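Local coordinates for 4'-phospho-dehydrooxetanocin synthase (Bacillus megaterium, PDB 5UL3), which catalyses the radical SAM- and cobalamin-dependent oxidative ring contraction of dAMP to an oxetane aldehyde in the biosynthesis of oxetanocin A, at residues Asn76-Leu79 and Arg80-Pro83; Gly438-Gln441 and Gln442-Arg445; Thr550-Ser553 and Arg554-Leu558. One frame throughout, in Å; residues are numbered along the deposited sequence.

The three contacts follow one another along the chain without nesting or crossing, and each closes only a turn or the start of a helix. Interaction 1 (76-83) lies between strand 69-73 of an antiparallel four-stranded sheet and helix 83-88, far from the cofactors; its centre is about 54 Å from that of interaction 2. Interaction 2 (438-445) begins helix 440-445 within the radical SAM core, just after strand 432-436. Interaction 3 (550-558) begins helix 551-563 after strand 546-547, near the cobalamin and the iron-sulfur cluster. Interactions 2 and 3 touch where Arg445 O packs against Met555 and Tyr552, and Asp477 makes a salt bridge to Arg445 and a hydrogen bond to the Tyr552 hydroxyl.

Interaction 1 (Asn76-Leu79 and Arg80-Pro83); sequences NRDL and RENP
Asp78 turns CG anti to its own N (chi1 -175°), which swings the carboxylate over the following turn, and Arg80 bends at chi3 (-55°) to bring its guanidinium back to it. The arginine grips side-on. Arg80 NE donates to the syn lone pair of Asp78 OD2 at 2.8 Å, and Arg80 NH2 reaches the same OD2 at 3.0 Å, both with the oxygen almost in the guanidinium plane. Asp78 OD1 meanwhile takes the backbone Arg80 N at 3.1 Å from above the carboxylate plane, by a nearly straight bond (170°). Ile100 N also bonds to OD1, so that both carboxylate oxygens have protein donors. Next to it, Arg77 and Glu81 cross at about a right angle. Arg77 CD lies 3.3 Å from Glu81 OE1, while Arg77 NE is 3.7 Å from Glu81 OE1, a long salt bridge by charge alone because the oxygen sits well out of the guanidinium plane. Asn82 OD1 accepts from Leu85 N, capping helix 83-88. Glu81 N to Asp78 O (3.0 Å) and Asn82 N to Leu79 O (3.0 Å) make two successive type I turns, a short 3-10 segment led by the Asx turn of Asp78.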
ATOM      1  N   ASN A  76      16.801  22.240 -16.930  1.00 30.03           N
ATOM      2  CA  ASN A  76      15.413  22.285 -16.481  1.00 32.20           C
ATOM      3  C   ASN A  76      15.177  23.225 -15.315  1.00 35.38           C
ATOM      4  O   ASN A  76      14.022  23.416 -14.924  1.00 30.57           O
ATOM      5  CB  ASN A  76      14.940  20.873 -16.092  1.00 28.16           C
ATOM      6  CG  ASN A  76      15.048  19.902 -17.239  1.00 42.02           C
ATOM      7  OD1 ASN A  76      15.088  20.316 -18.394  1.00 40.00           O
ATOM      8  ND2 ASN A  76      15.100  18.602 -16.934  1.00 36.27           N
ATOM      9  N   ARG A  77      16.222  23.816 -14.743  1.00 33.56           N
ATOM     10  CA  ARG A  77      16.002  24.658 -13.584  1.00 27.04           C
ATOM     11  C   ARG A  77      17.145  25.654 -13.434  1.00 29.30           C
ATOM     12  O   ARG A  77      18.298  25.334 -13.728  1.00 29.61           O
ATOM     13  CB  ARG A  77      15.860  23.824 -12.300  1.00 30.43           C
ATOM     14  CG  ARG A  77      15.345  24.647 -11.123  1.00 34.23           C
ATOM     15  CD  ARG A  77      14.922  23.805  -9.932  1.00 37.91           C
ATOM     16  NE  ARG A  77      16.067  23.322  -9.168  1.00 35.78           N
ATOM     17  CZ  ARG A  77      15.968  22.738  -7.975  1.00 41.75           C
ATOM     18  NH1 ARG A  77      17.054  22.325  -7.340  1.00 34.61           N
ATOM     19  NH2 ARG A  77      14.780  22.559  -7.421  1.00 45.98           N
ATOM     20  N   ASP A  78      16.791  26.857 -12.994  1.00 30.98           N
ATOM     21  CA  ASP A  78      17.757  27.886 -12.620  1.00 32.35           C
ATOM     22  C   ASP A  78      18.839  27.285 -11.739  1.00 29.33           C
ATOM     23  O   ASP A  78      18.551  26.735 -10.672  1.00 31.24           O
ATOM     24  CB  ASP A  78      17.029  29.022 -11.887  1.00 34.02           C
ATOM     25  CG  ASP A  78      17.942  30.223 -11.565  1.00 36.46           C
ATOM     26  OD1 ASP A  78      19.137  30.208 -11.918  1.00 34.98           O
ATOM     27  OD2 ASP A  78      17.442  31.180 -10.938  1.00 44.06           O
ATOM     28  N   LEU A  79      20.083  27.382 -12.206  1.00 30.44           N
ATOM     29  CA  LEU A  79      21.217  26.855 -11.456  1.00 33.26           C
ATOM     30  C   LEU A  79      21.325  27.467 -10.060  1.00 30.24           C
ATOM     31  O   LEU A  79      21.884  26.846  -9.148  1.00 29.69           O
ATOM     32  CB  LEU A  79      22.494  27.107 -12.249  1.00 31.28           C
ATOM     33  CG  LEU A  79      23.756  26.341 -11.936  1.00 35.40           C
ATOM     34  CD1 LEU A  79      23.445  24.866 -11.969  1.00 31.22           C
ATOM     35  CD2 LEU A  79      24.786  26.701 -13.009  1.00 34.94           C
ATOM     36  N   ARG A  80      20.803  28.676  -9.863  1.00 28.30           N
ATOM     37  CA  ARG A  80      20.898  29.291  -8.543  1.00 29.48           C
ATOM     38  C   ARG A  80      20.153  28.495  -7.474  1.00 35.00           C
ATOM     39  O   ARG A  80      20.419  28.680  -6.285  1.00 28.00           O
ATOM     40  CB  ARG A  80      20.390  30.735  -8.608  1.00 32.83           C
ATOM     41  CG  ARG A  80      21.183  31.576  -9.628  1.00 35.09           C
ATOM     42  CD  ARG A  80      20.675  33.018  -9.709  1.00 37.00           C
ATOM     43  NE  ARG A  80      19.241  33.062  -9.990  1.00 47.96           N
ATOM     44  CZ  ARG A  80      18.486  34.151  -9.878  1.00 57.06           C
ATOM     45  NH1 ARG A  80      19.027  35.304  -9.491  1.00 53.82           N
ATOM     46  NH2 ARG A  80      17.188  34.088 -10.150  1.00 50.54           N
ATOM     47  N   GLU A  81      19.256  27.589  -7.863  1.00 29.83           N
ATOM     48  CA  GLU A  81      18.543  26.762  -6.897  1.00 30.74           C
ATOM     49  C   GLU A  81      19.236  25.430  -6.613  1.00 25.16           C
ATOM     50  O   GLU A  81      18.717  24.636  -5.825  1.00 28.67           O
ATOM     51  CB  GLU A  81      17.106  26.509  -7.383  1.00 34.40           C
ATOM     52  CG  GLU A  81      16.286  27.777  -7.511  1.00 38.03           C
ATOM     53  CD  GLU A  81      14.951  27.554  -8.195  1.00 49.50           C
ATOM     54  OE1 GLU A  81      14.364  26.461  -8.025  1.00 41.56           O
ATOM     55  OE2 GLU A  81      14.491  28.472  -8.909  1.00 49.30           O
ATOM     56  N   ASN A  82      20.380  25.174  -7.226  1.00 23.69           N
ATOM     57  CA  ASN A  82      21.099  23.903  -7.059  1.00 23.83           C
ATOM     58  C   ASN A  82      21.550  23.727  -5.607  1.00 25.73           C
ATOM     59  O   ASN A  82      22.293  24.576  -5.083  1.00 25.97           O
ATOM     60  CB  ASN A  82      22.283  23.912  -8.037  1.00 24.91           C
ATOM     61  CG  ASN A  82      23.125  22.658  -7.982  1.00 21.65           C
ATOM     62  OD1 ASN A  82      23.505  22.185  -6.917  1.00 22.09           O
ATOM     63  ND2 ASN A  82      23.450  22.129  -9.151  1.00 22.12           N
ATOM     64  N   PRO A  83      21.133  22.656  -4.923  1.00 23.46           N
ATOM     65  CA  PRO A  83      21.397  22.547  -3.484  1.00 23.56           C
ATOM     66  C   PRO A  83      22.838  22.184  -3.183  1.00 24.61           C
ATOM     67  O   PRO A  83      23.347  22.533  -2.111  1.00 25.28           O
ATOM     68  CB  PRO A  83      20.431  21.437  -3.035  1.00 25.08           C
ATOM     69  CG  PRO A  83      20.329  20.535  -4.252  1.00 25.00           C
ATOM     70  CD  PRO A  83      20.367  21.503  -5.445  1.00 23.44           C
TER
HETATM   71  O   HOH W   1      15.597  30.947  -9.415  1.00 47.03           O

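Interaction 2 (Gly438-Gln441 and Gln442-Arg445); sequences GSNQ and QLKR
Residues 438-445 run from a loop into the first turns of helix 440-445, with Ser439 as the N-cap. Leu443 N bonds to Ser439 O at 2.8 Å, Lys444 N to Asn440 O at 3.1 Å and Arg445 N to Gln441 O at 3.0 Å, the i to i+4 ladder of an alpha helix. This helix follows strand 432-436 in the partial TIM barrel of the radical SAM core, a strand that ends at the S-adenosylmethionine-binding Glu436. Ser439 holds OG anti to its own N (chi1 152°), which places it within reach of the first-turn N-H groups, where it receives Gln442 N at 3.2 Å, nearly straight at 168°. Leu443 lies against the cap carbonyl, its CG 3.4 Å from Ser439 O. Glu488 bonds to the Ser439 hydroxyl, while Gln442, a buried residue, sends OE1 back to Ser437 OG and to Asn489 ND2, and NE2 to Met475 O. Arg445 bends at chi3 (-64°) and folds back along the helix, where NH2 forms a salt bridge with Asp477 and a hydrogen bond with Asn485 OD1; Gln442 CA sits 3.7 Å above one guanidinium face of Arg445, offset toward the rim.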
ATOM      1  N   GLY A 438     -20.236  -3.567  11.212  1.00 26.66           N
ATOM      2  CA  GLY A 438     -21.599  -3.080  11.179  1.00 30.02           C
ATOM      3  C   GLY A 438     -22.285  -3.079  12.526  1.00 29.96           C
ATOM      4  O   GLY A 438     -23.511  -2.914  12.577  1.00 33.34           O
ATOM      5  N   SER A 439     -21.550  -3.268  13.618  1.00 28.08           N
ATOM      6  CA  SER A 439     -22.103  -3.328  14.966  1.00 27.85           C
ATOM      7  C   SER A 439     -21.607  -2.122  15.748  1.00 30.54           C
ATOM      8  O   SER A 439     -20.397  -1.888  15.826  1.00 26.45           O
ATOM      9  CB  SER A 439     -21.682  -4.627  15.657  1.00 32.48           C
ATOM     10  OG  SER A 439     -21.631  -4.460  17.068  1.00 32.03           O
ATOM     11  N   ASN A 440     -22.528  -1.349  16.329  1.00 28.05           N
ATOM     12  CA  ASN A 440     -22.086  -0.103  16.958  1.00 26.88           C
ATOM     13  C   ASN A 440     -21.129  -0.366  18.121  1.00 26.18           C
ATOM     14  O   ASN A 440     -20.144   0.365  18.296  1.00 27.33           O
ATOM     15  CB  ASN A 440     -23.296   0.723  17.391  1.00 32.66           C
ATOM     16  CG  ASN A 440     -23.986   1.369  16.205  1.00 39.32           C
ATOM     17  OD1 ASN A 440     -23.336   1.689  15.210  1.00 36.59           O
ATOM     18  ND2 ASN A 440     -25.302   1.548  16.295  1.00 38.01           N
ATOM     19  N   GLN A 441     -21.385  -1.409  18.913  1.00 27.17           N
ATOM     20  CA  GLN A 441     -20.454  -1.778  19.979  1.00 29.54           C
ATOM     21  C   GLN A 441     -19.085  -2.142  19.412  1.00 29.32           C
ATOM     22  O   GLN A 441     -18.051  -1.690  19.914  1.00 26.57           O
ATOM     23  CB  GLN A 441     -21.004  -2.958  20.783  1.00 37.14           C
ATOM     24  CG  GLN A 441     -22.195  -2.627  21.647  1.00 43.42           C
ATOM     25  CD  GLN A 441     -22.748  -3.856  22.351  1.00 49.88           C
ATOM     26  OE1 GLN A 441     -22.247  -4.971  22.179  1.00 41.10           O
ATOM     27  NE2 GLN A 441     -23.791  -3.654  23.151  1.00 62.56           N
ATOM     28  N   GLN A 442     -19.060  -2.968  18.363  1.00 27.89           N
ATOM     29  CA  GLN A 442     -17.778  -3.382  17.791  1.00 25.13           C
ATOM     30  C   GLN A 442     -17.053  -2.208  17.156  1.00 25.54           C
ATOM     31  O   GLN A 442     -15.832  -2.078  17.306  1.00 26.33           O
ATOM     32  CB  GLN A 442     -17.987  -4.508  16.773  1.00 27.10           C
ATOM     33  CG  GLN A 442     -16.692  -5.173  16.285  1.00 24.89           C
ATOM     34  CD  GLN A 442     -16.977  -6.249  15.253  1.00 24.20           C
ATOM     35  OE1 GLN A 442     -17.784  -6.040  14.357  1.00 26.88           O
ATOM     36  NE2 GLN A 442     -16.359  -7.411  15.403  1.00 23.36           N
ATOM     37  N   LEU A 443     -17.787  -1.318  16.479  1.00 25.19           N
ATOM     38  CA  LEU A 443     -17.163  -0.111  15.943  1.00 22.63           C
ATOM     39  C   LEU A 443     -16.470   0.686  17.042  1.00 34.38           C
ATOM     40  O   LEU A 443     -15.394   1.259  16.831  1.00 26.85           O
ATOM     41  CB  LEU A 443     -18.207   0.753  15.234  1.00 23.42           C
ATOM     42  CG  LEU A 443     -18.591   0.228  13.844  1.00 27.54           C
ATOM     43  CD1 LEU A 443     -19.859   0.913  13.365  1.00 29.02           C
ATOM     44  CD2 LEU A 443     -17.439   0.463  12.843  1.00 24.53           C
ATOM     45  N   LYS A 444     -17.070   0.732  18.233  1.00 25.82           N
ATOM     46  CA  LYS A 444     -16.436   1.455  19.323  1.00 27.93           C
ATOM     47  C   LYS A 444     -15.195   0.719  19.833  1.00 21.91           C
ATOM     48  O   LYS A 444     -14.183   1.361  20.151  1.00 28.67           O
ATOM     49  CB  LYS A 444     -17.460   1.687  20.446  1.00 28.42           C
ATOM     50  CG  LYS A 444     -16.990   2.653  21.508  1.00 44.91           C
ATOM     51  CD  LYS A 444     -18.099   2.879  22.527  1.00 53.50           C
ATOM     52  CE  LYS A 444     -17.548   3.033  23.935  1.00 58.38           C
ATOM     53  NZ  LYS A 444     -18.621   2.821  24.949  1.00 53.18           N
ATOM     54  N   ARG A 445     -15.256  -0.617  19.945  1.00 24.19           N
ATOM     55  CA  ARG A 445     -14.065  -1.382  20.313  1.00 27.08           C
ATOM     56  C   ARG A 445     -12.960  -1.188  19.282  1.00 29.28           C
ATOM     57  O   ARG A 445     -11.775  -1.223  19.626  1.00 26.04           O
ATOM     58  CB  ARG A 445     -14.368  -2.876  20.409  1.00 27.68           C
ATOM     59  CG  ARG A 445     -15.223  -3.316  21.595  1.00 28.10           C
ATOM     60  CD  ARG A 445     -15.011  -4.801  21.841  1.00 26.70           C
ATOM     61  NE  ARG A 445     -15.460  -5.673  20.743  1.00 30.20           N
ATOM     62  CZ  ARG A 445     -16.733  -5.933  20.457  1.00 30.91           C
ATOM     63  NH1 ARG A 445     -17.722  -5.383  21.167  1.00 29.19           N
ATOM     64  NH2 ARG A 445     -17.024  -6.750  19.458  1.00 29.23           N
TER

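Interaction 3 (Thr550-Ser553 and Arg554-Leu558); sequences TPYS and RMVQL
Thr550 O is gripped by two donors from the next turn: Ser553 OG at 2.7 Å, in the carbonyl plane and on a lone pair, and Arg554 N at the longer 3.3 Å. Thr550 is the N-cap of helix 551-563: its OG1, set by chi1 of 53°, accepts from Ser553 N at 3.0 Å, and Leu547 O is a further partner of that hydroxyl. Ser553 is thus tied to Thr550 twice, backbone to side chain and side chain to backbone. Ser553 can do this because its OG stands between the backbone N and the carbonyl carbon (chi1 67°), directed back toward the helix start. A water donates to Ser553 OG at 2.9 Å and also to Gln557 OE1, bridging successive turns on this flank. Arg554, bent at chi3, lays one guanidinium face over the start of the helix, with Thr550 O and Pro551 CA both above that face near its rim; Arg554 NH2 is 3.7 Å from Pro551 CG. On a different flank lies Tyr552, whose hydroxyl is held by Asp477 and Leu479 N. Met555 crosses the tyrosine at about a right angle, and its SD lies 5.1 Å from the Tyr552 ring centroid, oblique to the ring at 46° off the normal, a Met-aromatic contact. The cap sits close to the cofactors: the nearest atoms of the Thr550 side chain and that of the cobalamin-binding Pro322 are about 4 Å apart, with the cobalamin itself close by. One turn beyond Tyr552, a methyl approaches the ring obliquely, Val556 CG2 3.8 Å from Tyr552 CE1.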
ATOM      1  N   THR A 550      -0.573  -1.558  19.216  1.00 33.88           N
ATOM      2  CA  THR A 550      -1.934  -1.103  19.004  1.00 29.01           C
ATOM      3  C   THR A 550      -2.658  -0.891  20.329  1.00 28.95           C
ATOM      4  O   THR A 550      -2.441  -1.636  21.288  1.00 31.52           O
ATOM      5  CB  THR A 550      -2.730  -2.129  18.197  1.00 27.43           C
ATOM      6  OG1 THR A 550      -2.636  -3.415  18.835  1.00 29.78           O
ATOM      7  CG2 THR A 550      -2.215  -2.193  16.756  1.00 26.81           C
ATOM      8  N   PRO A 551      -3.557   0.095  20.370  1.00 28.47           N
ATOM      9  CA  PRO A 551      -4.497   0.177  21.498  1.00 24.80           C
ATOM     10  C   PRO A 551      -5.234  -1.120  21.747  1.00 35.03           C
ATOM     11  O   PRO A 551      -5.481  -1.473  22.908  1.00 31.43           O
ATOM     12  CB  PRO A 551      -5.453   1.301  21.062  1.00 31.36           C
ATOM     13  CG  PRO A 551      -4.630   2.171  20.189  1.00 29.93           C
ATOM     14  CD  PRO A 551      -3.750   1.200  19.419  1.00 24.15           C
ATOM     15  N   TYR A 552      -5.590  -1.852  20.688  1.00 30.83           N
ATOM     16  CA  TYR A 552      -6.324  -3.100  20.888  1.00 28.02           C
ATOM     17  C   TYR A 552      -5.483  -4.134  21.633  1.00 29.84           C
ATOM     18  O   TYR A 552      -6.007  -4.871  22.478  1.00 30.52           O
ATOM     19  CB  TYR A 552      -6.809  -3.661  19.550  1.00 30.87           C
ATOM     20  CG  TYR A 552      -7.945  -4.668  19.687  1.00 27.90           C
ATOM     21  CD1 TYR A 552      -7.681  -6.018  19.898  1.00 26.63           C
ATOM     22  CD2 TYR A 552      -9.276  -4.264  19.601  1.00 29.89           C
ATOM     23  CE1 TYR A 552      -8.711  -6.951  20.024  1.00 31.50           C
ATOM     24  CE2 TYR A 552     -10.313  -5.185  19.734  1.00 28.97           C
ATOM     25  CZ  TYR A 552     -10.021  -6.523  19.942  1.00 25.24           C
ATOM     26  OH  TYR A 552     -11.022  -7.456  20.079  1.00 31.48           O
ATOM     27  N   SER A 553      -4.181  -4.220  21.335  1.00 31.78           N
ATOM     28  CA  SER A 553      -3.338  -5.154  22.079  1.00 30.31           C
ATOM     29  C   SER A 553      -3.300  -4.779  23.555  1.00 36.48           C
ATOM     30  O   SER A 553      -3.350  -5.655  24.429  1.00 39.03           O
ATOM     31  CB  SER A 553      -1.918  -5.208  21.504  1.00 29.86           C
ATOM     32  OG  SER A 553      -1.210  -3.986  21.681  1.00 32.59           O
ATOM     33  N   ARG A 554      -3.259  -3.485  23.856  1.00 34.97           N
ATOM     34  CA  ARG A 554      -3.270  -3.078  25.259  1.00 38.56           C
ATOM     35  C   ARG A 554      -4.630  -3.316  25.908  1.00 41.75           C
ATOM     36  O   ARG A 554      -4.692  -3.629  27.104  1.00 37.92           O
ATOM     37  CB  ARG A 554      -2.845  -1.617  25.379  1.00 36.43           C
ATOM     38  CG  ARG A 554      -1.451  -1.379  24.808  1.00 40.76           C
ATOM     39  CD  ARG A 554      -0.886  -0.015  25.167  1.00 47.56           C
ATOM     40  NE  ARG A 554      -1.605   1.083  24.530  1.00 49.10           N
ATOM     41  CZ  ARG A 554      -1.358   1.535  23.303  1.00 42.31           C
ATOM     42  NH1 ARG A 554      -0.412   0.976  22.550  1.00 46.11           N
ATOM     43  NH2 ARG A 554      -2.062   2.553  22.823  1.00 47.33           N
ATOM     44  N   MET A 555      -5.722  -3.190  25.144  1.00 39.60           N
ATOM     45  CA  MET A 555      -7.037  -3.573  25.658  1.00 37.01           C
ATOM     46  C   MET A 555      -7.074  -5.051  26.004  1.00 39.48           C
ATOM     47  O   MET A 555      -7.667  -5.450  27.016  1.00 37.00           O
ATOM     48  CB  MET A 555      -8.125  -3.246  24.633  1.00 30.68           C
ATOM     49  CG  MET A 555      -8.305  -1.767  24.368  1.00 38.15           C
ATOM     50  SD  MET A 555      -9.106  -1.404  22.778  1.00 36.78           S
ATOM     51  CE  MET A 555     -10.641  -2.314  22.898  1.00 33.71           C
ATOM     52  N   VAL A 556      -6.452  -5.883  25.170  1.00 34.28           N
ATOM     53  CA  VAL A 556      -6.403  -7.313  25.442  1.00 35.89           C
ATOM     54  C   VAL A 556      -5.555  -7.582  26.678  1.00 49.13           C
ATOM     55  O   VAL A 556      -5.944  -8.353  27.563  1.00 43.15           O
ATOM     56  CB  VAL A 556      -5.867  -8.071  24.218  1.00 34.93           C
ATOM     57  CG1 VAL A 556      -5.457  -9.496  24.598  1.00 34.94           C
ATOM     58  CG2 VAL A 556      -6.916  -8.081  23.132  1.00 27.92           C
ATOM     59  N   GLN A 557      -4.386  -6.943  26.758  1.00 38.54           N
ATOM     60  CA  GLN A 557      -3.539  -7.099  27.935  1.00 45.12           C
ATOM     61  C   GLN A 557      -4.263  -6.647  29.203  1.00 48.68           C
ATOM     62  O   GLN A 557      -4.098  -7.249  30.270  1.00 54.87           O
ATOM     63  CB  GLN A 557      -2.231  -6.332  27.730  1.00 40.51           C
ATOM     64  CG  GLN A 557      -1.256  -7.048  26.797  1.00 45.15           C
ATOM     65  CD  GLN A 557      -0.210  -6.124  26.190  1.00 51.97           C
ATOM     66  OE1 GLN A 557      -0.315  -4.902  26.282  1.00 47.54           O
ATOM     67  NE2 GLN A 557       0.803  -6.711  25.555  1.00 51.33           N
ATOM     68  N   LEU A 558      -5.094  -5.603  29.099  1.00 47.60           N
ATOM     69  CA  LEU A 558      -5.845  -5.135  30.258  1.00 43.85           C
ATOM     70  C   LEU A 558      -6.961  -6.101  30.632  1.00 54.24           C
ATOM     71  O   LEU A 558      -7.276  -6.255  31.819  1.00 56.57           O
ATOM     72  CB  LEU A 558      -6.402  -3.737  29.982  1.00 47.76           C
ATOM     73  CG  LEU A 558      -7.024  -2.929  31.121  1.00 63.61           C
ATOM     74  CD1 LEU A 558      -6.623  -1.471  30.977  1.00 60.06           C
ATOM     75  CD2 LEU A 558      -8.546  -3.066  31.130  1.00 53.68           C
TER
HETATM   76  O   HOH W   2       0.880  -3.871  23.649  1.00 45.96           O